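Local coordinates for protein putative enoyl-CoA hydratase/isomerase (Mycobacterium abscessus, PDB 3RSI) that probably acts as a hydro-lyase of the enoyl-CoA hydratase/isomerase (crotonase) family, a group of enzymes that work on acyl-CoA thioesters in lipid metabolism, at residues N31-S34 / T35-S39; H186-A190 / G191-D195. One frame throughout, in Å; residues are numbered along the deposited sequence.

Interaction 1 (N31-S34 / T35-S39); sequences NALS and TNMVS
Ser34 caps the helix that begins with the exposed Thr35, and CB of Asn36, one residue farther on, packs 3.6 Å from OG of Ser34 while its amide end turns outward. Met37 contributes both a backbone donor and the side chain that reaches farthest back along the loop. Its backbone N donates to OG of Ser34 over 3.1 Å, an almost straight bond (168° at the hydrogen). OG can take it because chi1 of Ser34, 61°, sets the hydroxyl between its own N and carbonyl carbon, facing the first turn of the helix; Glu10 OE1 holds the same hydroxyl from outside. The Met37 side chain leaves with CG anti to the backbone N (-166°), then bends at chi3 and runs back along the 31-34 segment. SD meets CD2 of Leu33 at 3.8 Å, the two side chains crossing at about a right angle, and CE ends 3.4 Å from O of Ala32, a carbonyl that also accepts from Arg26 NH1. Val38 closes the turn: its N donates to O of Ser34 at 2.9 Å, the first i to i+4 bond of the helix, and its CG2 sits 3.3 Å from that same oxygen. Leu33 and Val38 also pack on Leu95 and Ile91 of the second subunit. Farther on, Ser39 OG and N both donate to O of Thr35. With Ser34 bonding by side chain to Met37 and by carbonyl to Val38, this is a classic serine N-cap, starting helix 35-50 of the crotonase fold.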
loop_
_atom_site.group_PDB
_atom_site.type_symbol
_atom_site.label_atom_id
_atom_site.label_comp_id
_atom_site.label_asym_id
_atom_site.label_seq_id
_atom_site.Cartn_x
_atom_site.Cartn_y
_atom_site.Cartn_z
ATOM N N ASN B 31 -16.248 13.510 -21.893
ATOM C CA ASN B 31 -16.136 14.211 -20.616
ATOM C C ASN B 31 -14.706 14.597 -20.243
ATOM O O ASN B 31 -14.402 14.786 -19.067
ATOM C CB ASN B 31 -16.830 13.404 -19.509
ATOM C CG ASN B 31 -18.272 13.038 -19.870
ATOM O OD1 ASN B 31 -18.976 13.811 -20.523
ATOM N ND2 ASN B 31 -18.719 11.870 -19.425
ATOM N N ALA B 32 -13.851 14.740 -21.254
ATOM C CA ALA B 32 -12.480 15.231 -21.069
ATOM C C ALA B 32 -12.487 16.565 -20.340
ATOM O O ALA B 32 -13.309 17.444 -20.633
ATOM C CB ALA B 32 -11.756 15.382 -22.420
ATOM N N LEU B 33 -11.567 16.706 -19.399
ATOM C CA LEU B 33 -11.375 17.966 -18.694
ATOM C C LEU B 33 -11.119 19.110 -19.663
ATOM O O LEU B 33 -10.443 18.941 -20.648
ATOM C CB LEU B 33 -10.179 17.861 -17.765
ATOM C CG LEU B 33 -10.261 16.822 -16.642
ATOM C CD1 LEU B 33 -9.011 16.966 -15.739
ATOM C CD2 LEU B 33 -11.568 16.957 -15.840
ATOM N N SER B 34 -11.694 20.269 -19.379
ATOM C CA SER B 34 -11.378 21.497 -20.110
ATOM C C SER B 34 -11.093 22.575 -19.075
ATOM O O SER B 34 -11.420 22.406 -17.898
ATOM C CB SER B 34 -12.558 21.921 -20.965
ATOM O OG SER B 34 -13.689 22.178 -20.144
ATOM N N THR B 35 -10.500 23.685 -19.507
ATOM C CA THR B 35 -10.216 24.795 -18.599
ATOM C C THR B 35 -11.510 25.222 -17.923
ATOM O O THR B 35 -11.544 25.453 -16.722
ATOM C CB THR B 35 -9.609 25.982 -19.350
ATOM O OG1 THR B 35 -10.498 26.361 -20.406
ATOM C CG2 THR B 35 -8.252 25.608 -19.942
ATOM N N ASN B 36 -12.579 25.286 -18.705
ATOM C CA ASN B 36 -13.914 25.597 -18.219
ATOM C C ASN B 36 -14.424 24.680 -17.107
ATOM O O ASN B 36 -14.899 25.149 -16.070
ATOM C CB ASN B 36 -14.896 25.492 -19.383
ATOM C CG ASN B 36 -15.930 26.549 -19.363
ATOM O OD1 ASN B 36 -16.506 26.843 -18.314
ATOM N ND2 ASN B 36 -16.196 27.145 -20.539
ATOM N N MET B 37 -14.370 23.379 -17.367
ATOM C CA MET B 37 -14.766 22.362 -16.404
ATOM C C MET B 37 -13.917 22.487 -15.143
ATOM O O MET B 37 -14.422 22.351 -14.038
ATOM C CB MET B 37 -14.620 20.949 -16.999
ATOM C CG MET B 37 -15.345 19.890 -16.174
ATOM S SD MET B 37 -15.029 18.210 -16.649
ATOM C CE MET B 37 -15.682 18.262 -18.331
ATOM N N VAL B 38 -12.625 22.735 -15.308
ATOM C CA VAL B 38 -11.749 22.837 -14.146
ATOM C C VAL B 38 -12.105 24.061 -13.299
ATOM O O VAL B 38 -12.157 23.957 -12.076
ATOM C CB VAL B 38 -10.247 22.808 -14.517
ATOM C CG1 VAL B 38 -9.383 23.084 -13.278
ATOM C CG2 VAL B 38 -9.865 21.460 -15.130
ATOM N N SER B 39 -12.385 25.206 -13.928
ATOM C CA SER B 39 -12.918 26.372 -13.181
ATOM C C SER B 39 -14.220 26.041 -12.448
ATOM O O SER B 39 -14.419 26.445 -11.292
ATOM C CB SER B 39 -13.162 27.572 -14.098
ATOM O OG SER B 39 -11.942 27.937 -14.716
#

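Interaction 2 (H186-A190 / G191-D195); sequences HVVPA and GTALD
Val188 and Thr192 meet across a type II beta turn, Pro189 to Thr192, that takes the chain from strand 186-188 into helix 193-205. Their side chains cross obliquely: the flank of the CG2 methyl of Val188 lies 3.2 Å from OG1 of Thr192. On another side the same methyl lies 4.3 Å from CB of Ala193, at the start of the helix, the one apolar side-chain contact between the two segments. Pro189 approaches the hydroxyl from another direction, with ring atom CD 3.7 Å from OG1 of Thr192, so OG1 is bordered by valine and proline carbons as well as by its acceptor. The hydroxyl gets there because Thr192 has chi1 of 72°, which turns OG1 back toward the turn and leaves CG2 beside the backbone N, 3.4 Å from O of Pro189.

Gly191 occupies the third position of the turn with phi 86° and psi -1°, a left-handed conformation in which the lack of a side chain spares a collision with O of Ala190. Its N donates to Asp130 OD2, and Ala190 N donates to Glu131 OE1, so two acidic side chains from the end of the neighbouring strand 126-130 and just beyond it hold the exposed turn. Backbone bonds from Val188 to Ser129 and Glu131 tie the strand itself into the parallel sheet, while His186, farther back, bonds through NE2 to Glu165 of the second subunit.

Two donors of Thr192 share one oxygen. O of Pro189 accepts the usual turn bond from N of Thr192 at 3.0 Å, tilted slightly from the carbonyl plane, and a second from OG1 of Thr192 at 2.7 Å, which lies in that plane on a lone pair.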
loop_
_atom_site.group_PDB
_atom_site.type_symbol
_atom_site.label_atom_id
_atom_site.label_comp_id
_atom_site.label_asym_id
_atom_site.label_seq_id
_atom_site.Cartn_x
_atom_site.Cartn_y
_atom_site.Cartn_z
ATOM N N HIS B 186 1.797 -9.390 -12.824
ATOM C CA HIS B 186 1.259 -10.406 -13.720
ATOM C C HIS B 186 1.672 -11.813 -13.232
ATOM O O HIS B 186 2.762 -11.991 -12.655
ATOM C CB HIS B 186 1.849 -10.242 -15.128
ATOM C CG HIS B 186 1.515 -8.942 -15.784
ATOM N ND1 HIS B 186 0.368 -8.758 -16.525
ATOM C CD2 HIS B 186 2.161 -7.750 -15.774
ATOM C CE1 HIS B 186 0.336 -7.510 -16.958
ATOM N NE2 HIS B 186 1.408 -6.879 -16.510
ATOM N N VAL B 187 0.805 -12.794 -13.469
ATOM C CA VAL B 187 1.180 -14.204 -13.361
ATOM C C VAL B 187 0.848 -14.852 -14.695
ATOM O O VAL B 187 -0.290 -14.737 -15.181
ATOM C CB VAL B 187 0.443 -14.972 -12.238
ATOM C CG1 VAL B 187 0.951 -16.445 -12.169
ATOM C CG2 VAL B 187 0.630 -14.303 -10.926
ATOM N N VAL B 188 1.829 -15.517 -15.296
ATOM C CA VAL B 188 1.674 -16.018 -16.663
ATOM C C VAL B 188 2.001 -17.520 -16.727
ATOM O O VAL B 188 2.631 -18.032 -15.814
ATOM C CB VAL B 188 2.580 -15.234 -17.615
ATOM C CG1 VAL B 188 2.224 -13.716 -17.593
ATOM C CG2 VAL B 188 4.065 -15.473 -17.287
ATOM N N PRO B 189 1.574 -18.222 -17.806
ATOM C CA PRO B 189 1.851 -19.654 -17.909
ATOM C C PRO B 189 3.342 -19.985 -17.890
ATOM O O PRO B 189 4.172 -19.206 -18.382
ATOM C CB PRO B 189 1.217 -20.063 -19.258
ATOM C CG PRO B 189 0.142 -19.058 -19.506
ATOM C CD PRO B 189 0.615 -17.771 -18.838
ATOM N N ALA B 190 3.651 -21.136 -17.302
ATOM C CA ALA B 190 5.015 -21.663 -17.202
ATOM C C ALA B 190 5.845 -21.395 -18.433
ATOM O O ALA B 190 5.435 -21.712 -19.543
ATOM C CB ALA B 190 4.981 -23.184 -16.925
ATOM N N GLY B 191 7.014 -20.795 -18.238
ATOM C CA GLY B 191 7.961 -20.620 -19.335
ATOM C C GLY B 191 7.752 -19.379 -20.184
ATOM O O GLY B 191 8.529 -19.159 -21.110
ATOM N N THR B 192 6.734 -18.560 -19.887
ATOM C CA THR B 192 6.405 -17.398 -20.738
ATOM C C THR B 192 6.737 -16.007 -20.138
ATOM O O THR B 192 6.477 -14.979 -20.789
ATOM C CB THR B 192 4.904 -17.418 -21.183
ATOM O OG1 THR B 192 4.041 -17.107 -20.074
ATOM C CG2 THR B 192 4.542 -18.800 -21.775
ATOM N N ALA B 193 7.304 -15.969 -18.928
ATOM C CA ALA B 193 7.604 -14.683 -18.252
ATOM C C ALA B 193 8.445 -13.734 -19.101
ATOM O O ALA B 193 8.139 -12.541 -19.172
ATOM C CB ALA B 193 8.288 -14.914 -16.918
ATOM N N LEU B 194 9.505 -14.251 -19.721
ATOM C CA LEU B 194 10.368 -13.430 -20.575
ATOM C C LEU B 194 9.629 -12.944 -21.836
ATOM O O LEU B 194 9.824 -11.805 -22.262
ATOM C CB LEU B 194 11.662 -14.152 -20.942
ATOM C CG LEU B 194 12.703 -13.324 -21.699
ATOM C CD1 LEU B 194 13.040 -12.012 -20.913
ATOM C CD2 LEU B 194 13.971 -14.154 -22.005
ATOM N N ASP B 195 8.766 -13.785 -22.407
ATOM C CA ASP B 195 7.903 -13.348 -23.508
ATOM C C ASP B 195 7.054 -12.127 -23.105
ATOM O O ASP B 195 7.030 -11.124 -23.795
ATOM C CB ASP B 195 6.963 -14.463 -23.965
ATOM C CG ASP B 195 7.703 -15.640 -24.585
ATOM O OD1 ASP B 195 8.768 -15.436 -25.188
ATOM O OD2 ASP B 195 7.212 -16.770 -24.456
#

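Overall arrangement
Both interactions are local joins where the chain enters a helix, yet they sit on opposite sides of the chain's centre, with centres 41 Å apart and nearest atoms about 26 Å apart. Interaction 1 is mostly buried and combines a polar cap with sulfur and methyl packing; interaction 2 lies at the surface, is chiefly a polar turn, and has a single apolar touch between its segments. They hold different elements: a loop to helix 35-50 in one, strand 186-188 to helix 193-205 in the other. In each a hydroxyl matters, but toward its partner segment the serine hydroxyl acts as acceptor, whereas the threonine hydroxyl donates to a turn carbonyl. Both regions also touch the second subunit.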